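Local coordinates for protein bile salt hydrolase/transferase (Clostridium perfringens, PDB 2BJF) that hydrolyses the amide bond of glycine- and taurine-conjugated bile salts such as glycocholate and taurodeoxycholate, and can also act as a bile acid acyltransferase, at residues Lys46-Lys51 against Val102-Leu107; Asp62-Phe67 against Ile131-Asn136. All blocks are in the same frame, centred on the assembly; numbering follows the deposited sequence. Where two conformers were deposited one is given.

Contact 1 (Lys46-Lys51 against Val102-Leu107)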
loop_
_atom_site.group_PDB
_atom_site.type_symbol
_atom_site.label_atom_id
_atom_site.label_comp_id
_atom_site.label_asym_id
_atom_site.label_seq_id
_atom_site.Cartn_x
_atom_site.Cartn_y
_atom_site.Cartn_z
ATOM N N LYS A 46 -42.518 11.363 24.157
ATOM C CA LYS A 46 -42.120 9.962 24.303
ATOM C C LYS A 46 -41.369 9.744 25.613
ATOM O O LYS A 46 -40.566 10.584 26.026
ATOM C CB LYS A 46 -41.265 9.505 23.118
ATOM C CG LYS A 46 -42.016 9.446 21.796
ATOM C CD LYS A 46 -41.094 9.055 20.653
ATOM C CE LYS A 46 -41.795 9.165 19.304
ATOM N NZ LYS A 46 -42.892 8.170 19.142
ATOM N N GLU A 47 -41.640 8.613 26.259
ATOM C CA GLU A 47 -41.092 8.330 27.582
ATOM C C GLU A 47 -40.322 7.014 27.641
ATOM O O GLU A 47 -40.643 6.058 26.929
ATOM C CB GLU A 47 -42.203 8.331 28.637
ATOM C CG GLU A 47 -42.847 9.695 28.872
ATOM C CD GLU A 47 -43.927 9.677 29.942
ATOM O OE1 GLU A 47 -44.124 8.629 30.595
ATOM O OE2 GLU A 47 -44.585 10.722 30.130
ATOM N N LEU A 48 -39.303 6.983 28.495
ATOM C CA LEU A 48 -38.552 5.766 28.783
ATOM C C LEU A 48 -38.241 5.703 30.274
ATOM O O LEU A 48 -37.665 6.635 30.837
ATOM C CB LEU A 48 -37.260 5.706 27.953
ATOM C CG LEU A 48 -36.330 4.498 28.142
ATOM C CD1 LEU A 48 -35.728 4.061 26.815
ATOM C CD2 LEU A 48 -35.234 4.782 29.166
ATOM N N THR A 49 -38.635 4.602 30.907
ATOM C CA THR A 49 -38.318 4.367 32.312
ATOM C C THR A 49 -37.304 3.234 32.407
ATOM O O THR A 49 -37.559 2.121 31.941
ATOM C CB THR A 49 -39.582 4.046 33.146
ATOM O OG1 THR A 49 -40.541 5.100 32.993
ATOM C CG2 THR A 49 -39.234 3.904 34.622
ATOM N N THR A 50 -36.151 3.530 33.003
ATOM C CA THR A 50 -35.055 2.567 33.093
ATOM C C THR A 50 -35.411 1.384 33.986
ATOM O O THR A 50 -35.990 1.557 35.058
ATOM C CB THR A 50 -33.750 3.219 33.617
ATOM O OG1 THR A 50 -33.979 3.785 34.914
ATOM C CG2 THR A 50 -33.261 4.309 32.665
ATOM N N LYS A 51 -35.085 0.182 33.521
ATOM C CA LYS A 51 -35.160 -1.011 34.355
ATOM C C LYS A 51 -33.827 -1.171 35.079
ATOM O O LYS A 51 -33.789 -1.430 36.283
ATOM C CB LYS A 51 -35.480 -2.251 33.512
ATOM C CG LYS A 51 -35.594 -3.545 34.310
ATOM C CD LYS A 51 -35.819 -4.742 33.403
ATOM C CE LYS A 51 -35.849 -6.035 34.199
ATOM N NZ LYS A 51 -36.105 -7.215 33.328
ATOM N N VAL A 102 -33.716 7.154 16.553
ATOM C CA VAL A 102 -32.256 7.049 16.427
ATOM C C VAL A 102 -31.522 7.521 17.686
ATOM O O VAL A 102 -30.652 6.814 18.202
ATOM C CB VAL A 102 -31.720 7.821 15.189
ATOM C CG1 VAL A 102 -30.229 7.564 14.996
ATOM C CG2 VAL A 102 -32.482 7.435 13.933
ATOM N N TYR A 103 -31.889 8.706 18.175
ATOM C CA TYR A 103 -31.251 9.312 19.348
ATOM C C TYR A 103 -31.411 8.483 20.627
ATOM O O TYR A 103 -30.627 8.631 21.567
ATOM C CB TYR A 103 -31.785 10.735 19.582
ATOM C CG TYR A 103 -33.250 10.791 19.976
ATOM C CD1 TYR A 103 -33.645 10.616 21.305
ATOM C CD2 TYR A 103 -34.239 11.017 19.021
ATOM C CE1 TYR A 103 -34.986 10.658 21.669
ATOM C CE2 TYR A 103 -35.585 11.068 19.378
ATOM C CZ TYR A 103 -35.951 10.886 20.703
ATOM O OH TYR A 103 -37.279 10.929 21.063
ATOM N N ASN A 104 -32.428 7.622 20.656
ATOM C CA ASN A 104 -32.776 6.869 21.859
ATOM C C ASN A 104 -32.339 5.401 21.841
ATOM O O ASN A 104 -32.499 4.697 22.840
ATOM C CB ASN A 104 -34.284 6.968 22.133
ATOM C CG ASN A 104 -34.637 6.701 23.591
ATOM O OD1 ASN A 104 -34.009 7.239 24.505
ATOM N ND2 ASN A 104 -35.653 5.872 23.813
ATOM N N PHE A 105 -31.781 4.943 20.722
ATOM C CA PHE A 105 -31.446 3.523 20.569
ATOM C C PHE A 105 -30.484 3.003 21.638
ATOM O O PHE A 105 -30.725 1.950 22.230
ATOM C CB PHE A 105 -30.898 3.211 19.171
ATOM C CG PHE A 105 -30.629 1.747 18.944
ATOM C CD1 PHE A 105 -31.650 0.893 18.545
ATOM C CD2 PHE A 105 -29.356 1.217 19.146
ATOM C CE1 PHE A 105 -31.409 -0.464 18.343
ATOM C CE2 PHE A 105 -29.103 -0.137 18.945
ATOM C CZ PHE A 105 -30.133 -0.979 18.544
ATOM N N LEU A 106 -29.398 3.737 21.873
ATOM C CA LEU A 106 -28.383 3.308 22.831
ATOM C C LEU A 106 -28.976 3.157 24.236
ATOM O O LEU A 106 -28.781 2.130 24.891
ATOM C CB LEU A 106 -27.193 4.273 22.831
ATOM C CG LEU A 106 -25.831 3.679 23.205
ATOM C CD1 LEU A 106 -24.711 4.501 22.606
ATOM C CD2 LEU A 106 -25.651 3.555 24.712
ATOM N N LEU A 107 -29.709 4.175 24.681
ATOM C CA LEU A 107 -30.376 4.135 25.981
ATOM C C LEU A 107 -31.432 3.028 26.047
ATOM O O LEU A 107 -31.579 2.375 27.079
ATOM C CB LEU A 107 -30.992 5.498 26.322
ATOM C CG LEU A 107 -31.727 5.655 27.661
ATOM C CD1 LEU A 107 -30.826 5.323 28.849
ATOM C CD2 LEU A 107 -32.297 7.059 27.792
#

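Contact 2 (Asp62-Phe67 against Ile131-Asn136)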
loop_
_atom_site.group_PDB
_atom_site.type_symbol
_atom_site.label_atom_id
_atom_site.label_comp_id
_atom_site.label_asym_id
_atom_site.label_seq_id
_atom_site.Cartn_x
_atom_site.Cartn_y
_atom_site.Cartn_z
ATOM N N ASP A 62 -32.115 19.345 25.291
ATOM C CA ASP A 62 -33.508 19.739 25.520
ATOM C C ASP A 62 -34.110 18.988 26.719
ATOM O O ASP A 62 -35.264 18.552 26.678
ATOM C CB ASP A 62 -34.344 19.532 24.246
ATOM C CG ASP A 62 -35.559 20.444 24.183
ATOM O OD1 ASP A 62 -35.412 21.657 24.443
ATOM O OD2 ASP A 62 -36.659 19.948 23.859
ATOM N N ASP A 63 -33.303 18.843 27.773
ATOM C CA ASP A 63 -33.665 18.142 29.019
ATOM C C ASP A 63 -33.701 16.605 28.905
ATOM O O ASP A 63 -34.111 15.920 29.846
ATOM C CB ASP A 63 -34.978 18.692 29.609
ATOM C CG ASP A 63 -34.964 18.751 31.132
ATOM O OD1 ASP A 63 -34.144 18.052 31.768
ATOM O OD2 ASP A 63 -35.784 19.504 31.700
ATOM N N TYR A 64 -33.255 16.067 27.771
ATOM C CA TYR A 64 -33.293 14.620 27.535
ATOM C C TYR A 64 -31.899 14.012 27.340
ATOM O O TYR A 64 -31.117 14.511 26.529
ATOM C CB TYR A 64 -34.186 14.294 26.333
ATOM C CG TYR A 64 -34.575 12.833 26.235
ATOM C CD1 TYR A 64 -35.632 12.323 26.989
ATOM C CD2 TYR A 64 -33.886 11.962 25.390
ATOM C CE1 TYR A 64 -35.995 10.985 26.906
ATOM C CE2 TYR A 64 -34.240 10.617 25.302
ATOM C CZ TYR A 64 -35.296 10.137 26.062
ATOM O OH TYR A 64 -35.655 8.813 25.984
ATOM N N PRO A 65 -31.588 12.924 28.078
ATOM C CA PRO A 65 -30.275 12.288 27.961
ATOM C C PRO A 65 -30.145 11.409 26.716
ATOM O O PRO A 65 -31.029 10.599 26.427
ATOM C CB PRO A 65 -30.182 11.437 29.230
ATOM C CG PRO A 65 -31.595 11.107 29.569
ATOM C CD PRO A 65 -32.449 12.242 29.065
ATOM N N THR A 66 -29.048 11.589 25.987
ATOM C CA THR A 66 -28.739 10.766 24.817
ATOM C C THR A 66 -27.257 10.386 24.844
ATOM O O THR A 66 -26.408 11.207 25.202
ATOM C CB THR A 66 -29.154 11.458 23.485
ATOM O OG1 THR A 66 -28.901 10.581 22.381
ATOM C CG2 THR A 66 -28.418 12.786 23.275
ATOM N N PHE A 67 -26.955 9.142 24.478
ATOM C CA PHE A 67 -25.630 8.563 24.729
ATOM C C PHE A 67 -24.779 8.306 23.490
ATOM O O PHE A 67 -25.297 8.011 22.410
ATOM C CB PHE A 67 -25.766 7.263 25.525
ATOM C CG PHE A 67 -26.141 7.470 26.962
ATOM C CD1 PHE A 67 -25.160 7.510 27.948
ATOM C CD2 PHE A 67 -27.472 7.627 27.333
ATOM C CE1 PHE A 67 -25.500 7.705 29.283
ATOM C CE2 PHE A 67 -27.822 7.826 28.665
ATOM C CZ PHE A 67 -26.833 7.863 29.642
ATOM N N ILE A 131 -36.837 10.072 14.030
ATOM C CA ILE A 131 -37.582 11.078 14.786
ATOM C C ILE A 131 -36.585 12.040 15.433
ATOM O O ILE A 131 -35.679 11.599 16.142
ATOM C CB ILE A 131 -38.487 10.431 15.882
ATOM C CG1 ILE A 131 -39.504 9.452 15.270
ATOM C CG2 ILE A 131 -39.184 11.499 16.739
ATOM C CD1 ILE A 131 -40.476 10.057 14.255
ATOM N N PRO A 132 -36.735 13.355 15.178
ATOM C CA PRO A 132 -35.843 14.339 15.795
ATOM C C PRO A 132 -35.972 14.377 17.319
ATOM O O PRO A 132 -37.076 14.237 17.852
ATOM C CB PRO A 132 -36.303 15.670 15.186
ATOM C CG PRO A 132 -37.694 15.424 14.721
ATOM C CD PRO A 132 -37.727 13.993 14.292
ATOM N N ILE A 133 -34.841 14.553 18.000
ATOM C CA ILE A 133 -34.808 14.681 19.459
ATOM C C ILE A 133 -35.514 15.967 19.904
ATOM O O ILE A 133 -36.139 16.013 20.965
ATOM C CB ILE A 133 -33.346 14.616 20.005
ATOM C CG1 ILE A 133 -33.331 14.464 21.532
ATOM C CG2 ILE A 133 -32.518 15.822 19.529
ATOM C CD1 ILE A 133 -31.983 14.056 22.112
ATOM N N SER A 134 -35.408 16.994 19.062
ATOM C CA SER A 134 -36.042 18.291 19.270
ATOM C C SER A 134 -36.102 19.003 17.923
ATOM O O SER A 134 -35.244 18.773 17.062
ATOM C CB SER A 134 -35.244 19.124 20.277
ATOM O OG SER A 134 -35.957 20.286 20.660
ATOM N N GLU A 135 -37.126 19.838 17.747
ATOM C CA GLU A 135 -37.360 20.595 16.509
ATOM C C GLU A 135 -37.471 19.683 15.280
ATOM O O GLU A 135 -38.258 18.734 15.280
ATOM C CB GLU A 135 -36.289 21.676 16.309
ATOM C CG GLU A 135 -36.113 22.610 17.498
ATOM C CD GLU A 135 -35.372 23.882 17.144
ATOM O OE1 GLU A 135 -35.409 24.293 15.963
ATOM O OE2 GLU A 135 -34.765 24.484 18.054
ATOM N N ASN A 136 -36.688 19.977 14.243
ATOM C CA ASN A 136 -36.650 19.150 13.035
ATOM C C ASN A 136 -35.223 18.674 12.754
ATOM O O ASN A 136 -34.897 18.269 11.633
ATOM C CB ASN A 136 -37.216 19.919 11.834
ATOM C CG ASN A 136 -36.347 21.103 11.419
ATOM O OD1 ASN A 136 -35.577 21.647 12.216
ATOM N ND2 ASN A 136 -36.476 21.510 10.160
HETATM O O HOH W 1 -37.032 17.307 23.216
#

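Contact 1 (Lys46-Lys51 against Val102-Leu107)
L48 reaches L107 and N104 with its two methyl groups, one for each partner. CD2 of L48 lies 3.9 Å from CG of L107, and CD2 of L107 is almost as near. This is a plain apolar contact between two branched ends. The other methyl, CD1 of L48, sits 3.5 Å from ND2 of N104. That is packing against the amide, and no hydrogen bond crosses between the segments. L48 can serve both residues because its CG is anti to the backbone N (chi1 179°), which carries the fork away from the strand and towards the start of the helix. K46 adds a looser touch at the other end, where its CD comes within 4.3 Å of OH of Y103. Its amine then leads away from the contact.

The polar groups near the leucines are held from outside the two segments. OD1 of N104 is hydrogen-bonded to OH of Y64, which limits how the amide can turn and leaves ND2 on the side of L48. Y64 also packs on L48. OH of Y103 is bonded to ND2 of N44, just before K46. On the strand side, L48 pairs through its backbone with C39. OG1 of T50 is tied to P34 and F37.

Strand 47-49 and strand 38-40 form a two-stranded antiparallel hairpin. Its inward leucine packs on the first turn of helix 105-112 and the residues leading into it. The contact lies away from the annotated sites, although Y103 comes close to the bound deoxycholate. It joins hairpin and helix start within the Ntn-hydrolase fold of the choloylglycine hydrolase family.

Contact 2 (Asp62-Phe67 against Ile131-Asn136)
I133 sets its CD1 methyl against both T66 and Y64, two residues that face the same way from strand 64-67. The methyl is 4.0 Å from CG2 of T66 and 4.3 Å from CD2 of Y64. It meets the tyrosine ring obliquely. Both side-chain torsions of I133 are near 180° (chi1 -169°, chi2 166°), which stretches the chain out and brings CD1 up to the side chains of strand 64-67. P65 CD lies over one face of the Y64 ring, 3.6 Å above its plane.

D62 and S134 form the polar half of the contact. OG of S134 donates a weak hydrogen bond to OD2 of D62, at 3.3 Å. A water offers a second link between the segments, lying 2.7 Å from OD2 of D62 and 2.7 Å from O of I133. The carbonyl of I133 is also bonded by ND2 of N41 and OG of S43, so several groups gather on one oxygen. D62 is exposed, whereas S134 is buried.

The hydroxyls of Y64 and T66 are engaged outside the two segments, by N104 and Y103 respectively. I133 is part of the deoxycholate pocket, and the bound product touches both I133 and T66.

Strand 64-67 follows the turn after strand 54-61 and pairs with it antiparallel. The loop between strands 126-129 and 142-147 packs against this hairpin, with I133 and S134 also resting on F61.

How the contacts relate
Contacts 1 and 2 adjoin, with centres about 11 Å apart, and their segments alternate along the chain. Segments 102-107 and 62-67 meet directly through two hydrogen bonds. OD1 of N104 lies 2.7 Å from OH of Y64, and O of Y103 lies 2.7 Å from OG1 of T66. Y103 also packs on the loop of contact 2, its CD2 being 3.3 Å from O of I131. L107 packs on F67, so strand 64-67 is shared by both contacts. Both reach the bound deoxycholate: the side chains of Y103 in contact 1 and I133 in contact 2 are each about 4 Å from it.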